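Local coordinates for protein 3-hydroxyacyl-thioester dehydratase X (Mycobacterium tuberculosis, PDB 4OOB) that hydrates trans-2-enoyl-CoA thioesters and dehydrates (3R)-3-hydroxyacyl-CoA in the reverse sense, preferring acyl chains of about eight to twelve carbons, at residues Asn23-Tyr27 with Val39-Tyr43; Ile75-Ile81 with Val117-Gln121. All coordinates share one frame; numbering follows the deposited sequence.

Interaction 1. Residues Asn23-Tyr27 with Val39-Tyr43; sequences NVAAY and VPLTY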
loop_
_atom_site.group_PDB
_atom_site.type_symbol
_atom_site.label_atom_id
_atom_site.label_comp_id
_atom_site.label_asym_id
_atom_site.label_seq_id
_atom_site.Cartn_x
_atom_site.Cartn_y
_atom_site.Cartn_z
ATOM N N ASN A 23 15.618 8.531 3.291
ATOM C CA ASN A 23 14.256 8.097 3.499
ATOM C C ASN A 23 14.016 6.802 2.718
ATOM O O ASN A 23 13.415 5.879 3.225
ATOM C CB ASN A 23 13.307 9.183 3.041
ATOM C CG ASN A 23 11.904 8.862 3.406
ATOM O OD1 ASN A 23 11.069 8.576 2.555
ATOM N ND2 ASN A 23 11.653 8.822 4.675
ATOM N N VAL A 24 14.541 6.730 1.496
ATOM C CA VAL A 24 14.501 5.498 0.727
ATOM C C VAL A 24 15.192 4.364 1.521
ATOM O O VAL A 24 14.617 3.291 1.683
ATOM C CB VAL A 24 15.152 5.609 -0.680
ATOM C CG1 VAL A 24 14.943 4.303 -1.467
ATOM C CG2 VAL A 24 14.620 6.806 -1.453
ATOM N N ALA A 25 16.397 4.631 2.019
ATOM C CA ALA A 25 17.177 3.625 2.771
ATOM C C ALA A 25 16.397 3.161 3.968
ATOM O O ALA A 25 16.348 1.992 4.260
ATOM C CB ALA A 25 18.531 4.188 3.227
ATOM N N ALA A 26 15.785 4.109 4.659
ATOM C CA ALA A 26 15.083 3.795 5.894
ATOM C C ALA A 26 13.873 2.951 5.577
ATOM O O ALA A 26 13.563 2.058 6.346
ATOM C CB ALA A 26 14.674 5.066 6.634
ATOM N N TYR A 27 13.204 3.272 4.461
ATOM C CA TYR A 27 12.026 2.546 3.938
ATOM C C TYR A 27 12.403 1.150 3.500
ATOM O O TYR A 27 11.738 0.172 3.848
ATOM C CB TYR A 27 11.383 3.317 2.741
ATOM C CG TYR A 27 10.229 2.611 1.988
ATOM C CD1 TYR A 27 10.472 1.657 0.976
ATOM C CD2 TYR A 27 8.893 2.923 2.256
ATOM C CE1 TYR A 27 9.424 1.051 0.272
ATOM C CE2 TYR A 27 7.850 2.332 1.563
ATOM C CZ TYR A 27 8.108 1.382 0.580
ATOM O OH TYR A 27 7.046 0.802 -0.100
ATOM N N VAL A 39 14.590 3.269 -6.626
ATOM C CA VAL A 39 13.663 3.121 -5.509
ATOM C C VAL A 39 12.901 1.821 -5.702
ATOM O O VAL A 39 12.631 1.419 -6.839
ATOM C CB VAL A 39 12.675 4.296 -5.384
ATOM C CG1 VAL A 39 13.454 5.604 -5.203
ATOM C CG2 VAL A 39 11.743 4.359 -6.577
ATOM N N PRO A 40 12.556 1.165 -4.590
ATOM C CA PRO A 40 11.653 0.029 -4.643
ATOM C C PRO A 40 10.320 0.342 -5.321
ATOM O O PRO A 40 9.788 1.418 -5.196
ATOM C CB PRO A 40 11.397 -0.281 -3.167
ATOM C CG PRO A 40 12.550 0.341 -2.423
ATOM C CD PRO A 40 12.858 1.577 -3.210
ATOM N N LEU A 41 9.776 -0.650 -6.007
ATOM C CA LEU A 41 8.561 -0.489 -6.814
ATOM C C LEU A 41 7.437 0.220 -6.081
ATOM O O LEU A 41 6.781 1.047 -6.661
ATOM C CB LEU A 41 8.103 -1.876 -7.301
ATOM C CG LEU A 41 6.782 -1.965 -8.040
ATOM C CD1 LEU A 41 6.794 -1.214 -9.366
ATOM C CD2 LEU A 41 6.393 -3.434 -8.243
ATOM N N THR A 42 7.221 -0.117 -4.804
ATOM C CA THR A 42 6.133 0.477 -3.981
ATOM C C THR A 42 6.475 1.831 -3.285
ATOM O O THR A 42 5.615 2.440 -2.665
ATOM C CB THR A 42 5.695 -0.537 -2.872
ATOM O OG1 THR A 42 6.841 -0.969 -2.108
ATOM C CG2 THR A 42 5.021 -1.729 -3.502
ATOM N N TYR A 43 7.736 2.284 -3.381
ATOM C CA TYR A 43 8.185 3.406 -2.575
ATOM C C TYR A 43 7.468 4.730 -2.924
ATOM O O TYR A 43 7.240 5.553 -2.044
ATOM C CB TYR A 43 9.721 3.570 -2.627
ATOM C CG TYR A 43 10.144 4.884 -2.015
ATOM C CD1 TYR A 43 10.207 5.011 -0.652
ATOM C CD2 TYR A 43 10.417 6.005 -2.793
ATOM C CE1 TYR A 43 10.529 6.204 -0.067
ATOM C CE2 TYR A 43 10.755 7.204 -2.211
ATOM C CZ TYR A 43 10.781 7.293 -0.838
ATOM O OH TYR A 43 11.099 8.456 -0.162
#
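Tyr-43 and Tyr-27 meet in a T-shaped pair: the edge of the Tyr-43 ring is directed at a face of Tyr-27, with centroids 5.1 Å apart and planes at 82°. CD1 of Tyr-43 makes the closest approach, 3.6 Å from CG of Tyr-27, while CB of Tyr-43 lies over the same ring in a CH-pi contact. A methyl group covers one face of the Tyr-43 ring in turn, for CG2 of Val-24 stands 4.2 Å from the ring centroid. The other branch of this valine, CG1, packs 3.8 Å from CD of Pro-40. Both phenol hydroxyls are tied across the contact. OH of Tyr-43 donates to OD1 of Asn-23 at 2.7 Å, in the carbonyl plane and on a lone pair, whereas OH of Tyr-27 is hydrogen-bonded to OG1 of Thr-42, also at 2.7 Å, near the plane of its ring. A hydrogen bond at the far end of each ring probably helps to hold the nearly perpendicular setting. In this hotdog-fold dehydratase the contact joins helix 21-31 to the type I turn Pro-40 to Tyr-43, which leads into helix 43-57. Tyr-27 follows Asn-23 and Val-24 by about one helical turn, which lets all three side chains reach the 39-43 segment; CG of Tyr-27, trans to its own N (chi1 174°), carries the phenol out as far as Thr-42. The turn is closed by Tyr-43 N bonding to Pro-40 O. Farther out, Tyr-27 also packs on Tyr-164 and Val-167 of helix 158-167, and Thr-42 touches Ala-198 and Tyr-214.

Interaction 2. Residues Ile75-Ile81 with Val117-Gln121; sequences ITQYRPI and VAWHQ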
loop_
_atom_site.group_PDB
_atom_site.type_symbol
_atom_site.label_atom_id
_atom_site.label_comp_id
_atom_site.label_asym_id
_atom_site.label_seq_id
_atom_site.Cartn_x
_atom_site.Cartn_y
_atom_site.Cartn_z
ATOM N N ILE A 75 -0.298 -0.534 -9.238
ATOM C CA ILE A 75 0.872 0.289 -9.578
ATOM C C ILE A 75 1.295 -0.172 -10.950
ATOM O O ILE A 75 1.429 -1.372 -11.182
ATOM C CB ILE A 75 2.014 0.069 -8.573
ATOM C CG1 ILE A 75 1.743 0.876 -7.307
ATOM C CG2 ILE A 75 3.378 0.442 -9.166
ATOM C CD1 ILE A 75 2.535 0.371 -6.093
ATOM N N THR A 76 1.467 0.765 -11.862
ATOM C CA THR A 76 2.083 0.434 -13.146
ATOM C C THR A 76 3.390 1.212 -13.280
ATOM O O THR A 76 3.357 2.422 -13.419
ATOM C CB THR A 76 1.140 0.743 -14.324
ATOM O OG1 THR A 76 -0.094 0.018 -14.145
ATOM C CG2 THR A 76 1.752 0.319 -15.630
ATOM N N GLN A 77 4.537 0.512 -13.218
ATOM C CA GLN A 77 5.820 1.159 -13.384
ATOM C C GLN A 77 6.292 1.046 -14.819
ATOM O O GLN A 77 6.607 -0.043 -15.234
ATOM C CB GLN A 77 6.866 0.532 -12.434
ATOM C CG GLN A 77 8.241 1.183 -12.505
ATOM C CD GLN A 77 9.158 0.672 -11.409
ATOM O OE1 GLN A 77 9.140 1.128 -10.263
ATOM N NE2 GLN A 77 9.939 -0.297 -11.758
ATOM N N TYR A 78 6.404 2.169 -15.550
ATOM C CA TYR A 78 6.874 2.180 -16.956
ATOM C C TYR A 78 8.380 2.168 -16.997
ATOM O O TYR A 78 8.968 1.586 -17.880
ATOM C CB TYR A 78 6.311 3.397 -17.730
ATOM C CG TYR A 78 4.790 3.363 -17.778
ATOM C CD1 TYR A 78 4.119 2.525 -18.666
ATOM C CD2 TYR A 78 4.035 4.128 -16.905
ATOM C CE1 TYR A 78 2.717 2.456 -18.703
ATOM C CE2 TYR A 78 2.638 4.075 -16.904
ATOM C CZ TYR A 78 1.971 3.230 -17.804
ATOM O OH TYR A 78 0.601 3.159 -17.788
ATOM N N ARG A 79 9.007 2.854 -16.054
ATOM C CA ARG A 79 10.418 2.714 -15.854
ATOM C C ARG A 79 10.786 3.060 -14.436
ATOM O O ARG A 79 10.155 3.891 -13.830
ATOM C CB ARG A 79 11.212 3.590 -16.833
ATOM C CG ARG A 79 10.878 5.078 -16.830
ATOM C CD ARG A 79 12.134 5.965 -16.974
ATOM N NE ARG A 79 12.590 6.406 -15.640
ATOM C CZ ARG A 79 13.637 7.189 -15.372
ATOM N NH1 ARG A 79 14.417 7.668 -16.334
ATOM N NH2 ARG A 79 13.905 7.489 -14.107
ATOM N N PRO A 80 11.842 2.438 -13.920
ATOM C CA PRO A 80 12.344 2.673 -12.584
ATOM C C PRO A 80 12.693 4.108 -12.323
ATOM O O PRO A 80 13.157 4.804 -13.194
ATOM C CB PRO A 80 13.643 1.843 -12.526
ATOM C CG PRO A 80 13.497 0.811 -13.588
ATOM C CD PRO A 80 12.635 1.429 -14.643
ATOM N N ILE A 81 12.475 4.528 -11.102
ATOM C CA ILE A 81 12.795 5.874 -10.683
ATOM C C ILE A 81 14.087 5.824 -9.864
ATOM O O ILE A 81 14.225 5.023 -8.934
ATOM C CB ILE A 81 11.653 6.453 -9.832
ATOM C CG1 ILE A 81 10.398 6.634 -10.694
ATOM C CG2 ILE A 81 12.057 7.789 -9.214
ATOM C CD1 ILE A 81 9.158 6.876 -9.868
ATOM N N VAL A 117 5.802 9.849 -17.955
ATOM C CA VAL A 117 5.273 9.164 -16.774
ATOM C C VAL A 117 6.057 7.871 -16.516
ATOM O O VAL A 117 6.006 6.927 -17.299
ATOM C CB VAL A 117 3.748 8.861 -16.870
ATOM C CG1 VAL A 117 3.261 8.130 -15.636
ATOM C CG2 VAL A 117 2.951 10.151 -17.015
ATOM N N ALA A 118 6.747 7.822 -15.390
ATOM C CA ALA A 118 7.506 6.651 -15.018
ATOM C C ALA A 118 6.679 5.688 -14.214
ATOM O O ALA A 118 6.895 4.495 -14.297
ATOM C CB ALA A 118 8.723 7.050 -14.243
ATOM N N TRP A 119 5.704 6.194 -13.465
ATOM C CA TRP A 119 5.048 5.390 -12.430
ATOM C C TRP A 119 3.637 5.938 -12.179
ATOM O O TRP A 119 3.446 7.138 -11.970
ATOM C CB TRP A 119 5.933 5.427 -11.167
ATOM C CG TRP A 119 5.612 4.514 -9.949
ATOM C CD1 TRP A 119 6.250 3.337 -9.598
ATOM C CD2 TRP A 119 4.660 4.766 -8.910
ATOM N NE1 TRP A 119 5.753 2.842 -8.397
ATOM C CE2 TRP A 119 4.776 3.694 -7.954
ATOM C CE3 TRP A 119 3.741 5.776 -8.685
ATOM C CZ2 TRP A 119 3.990 3.618 -6.825
ATOM C CZ3 TRP A 119 2.958 5.714 -7.570
ATOM C CH2 TRP A 119 3.077 4.629 -6.634
ATOM N N HIS A 120 2.671 5.036 -12.216
ATOM C CA HIS A 120 1.263 5.357 -12.139
ATOM C C HIS A 120 0.599 4.506 -11.057
ATOM O O HIS A 120 0.839 3.300 -10.979
ATOM C CB HIS A 120 0.618 5.052 -13.517
ATOM C CG HIS A 120 -0.850 5.319 -13.573
ATOM N ND1 HIS A 120 -1.385 6.547 -13.924
ATOM C CD2 HIS A 120 -1.900 4.510 -13.341
ATOM C CE1 HIS A 120 -2.703 6.480 -13.864
ATOM N NE2 HIS A 120 -3.036 5.254 -13.508
ATOM N N GLN A 121 -0.298 5.099 -10.285
ATOM C CA GLN A 121 -1.004 4.351 -9.259
ATOM C C GLN A 121 -2.510 4.680 -9.100
ATOM O O GLN A 121 -2.900 5.817 -9.154
ATOM C CB GLN A 121 -0.301 4.561 -7.950
ATOM C CG GLN A 121 -1.006 4.001 -6.745
ATOM C CD GLN A 121 -0.189 4.261 -5.500
ATOM O OE1 GLN A 121 0.439 3.353 -5.000
ATOM N NE2 GLN A 121 -0.139 5.518 -5.035
#
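Ile-75 lies obliquely across the indole of Trp-119, with its CG2 3.5 Å from NE1. Its other branch reaches the benzene side, CG1 standing 3.6 Å from CZ2. OE1 of Gln-77 approaches the same indole differently, in its plane at the CD1 edge, with the amide turned 46° from the ring. Ile-81 comes in at about a right angle and sets CD1 against CB of Trp-119. Thr-76 and His-120 occupy the other face of this antiparallel pairing, where they form the hydrogen-bonded pair: Thr-76 N to His-120 O is 2.8 Å, and His-120 N returns a bond to Thr-76 O. Beyond Gln-77 the strand gives way to a loop, and Ala-118 O receives both Tyr-78 N at 2.7 Å and Arg-79 N at 3.2 Å. Ala-118 and Trp-119 form a classic beta bulge in their own strand, opposite Val-111 of strand 102-113. The indole NE1 bonds to Leu-41 O, and His-120 ND1 to OD1 of Asn-110. The buried tryptophan thus has its polar N-H satisfied while aliphatic groups pack its surface, and one carbonyl gripped by two amides holds the chain as it leaves the sheet.

How the interactions relate
Interaction 1 closes before interaction 2 opens along the chain, and their centres lie 14 Å apart. The first joins helix 21-31 to the loop before helix 43-57; the second joins neighbouring antiparallel strands 69-77 and 116-128 within the large sheet. The loop 39-43 is their meeting ground: besides the bond from the indole of interaction 2 to this loop, Val-39 N probably donates a hydrogen bond to Ile-81 O, and CD1 of Leu-41 packs against Ile-75 and Gln-77. One short loop is therefore fastened to a helix by some residues and to the sheet by others, linking helix 21-31 to the sheet of the hotdog fold.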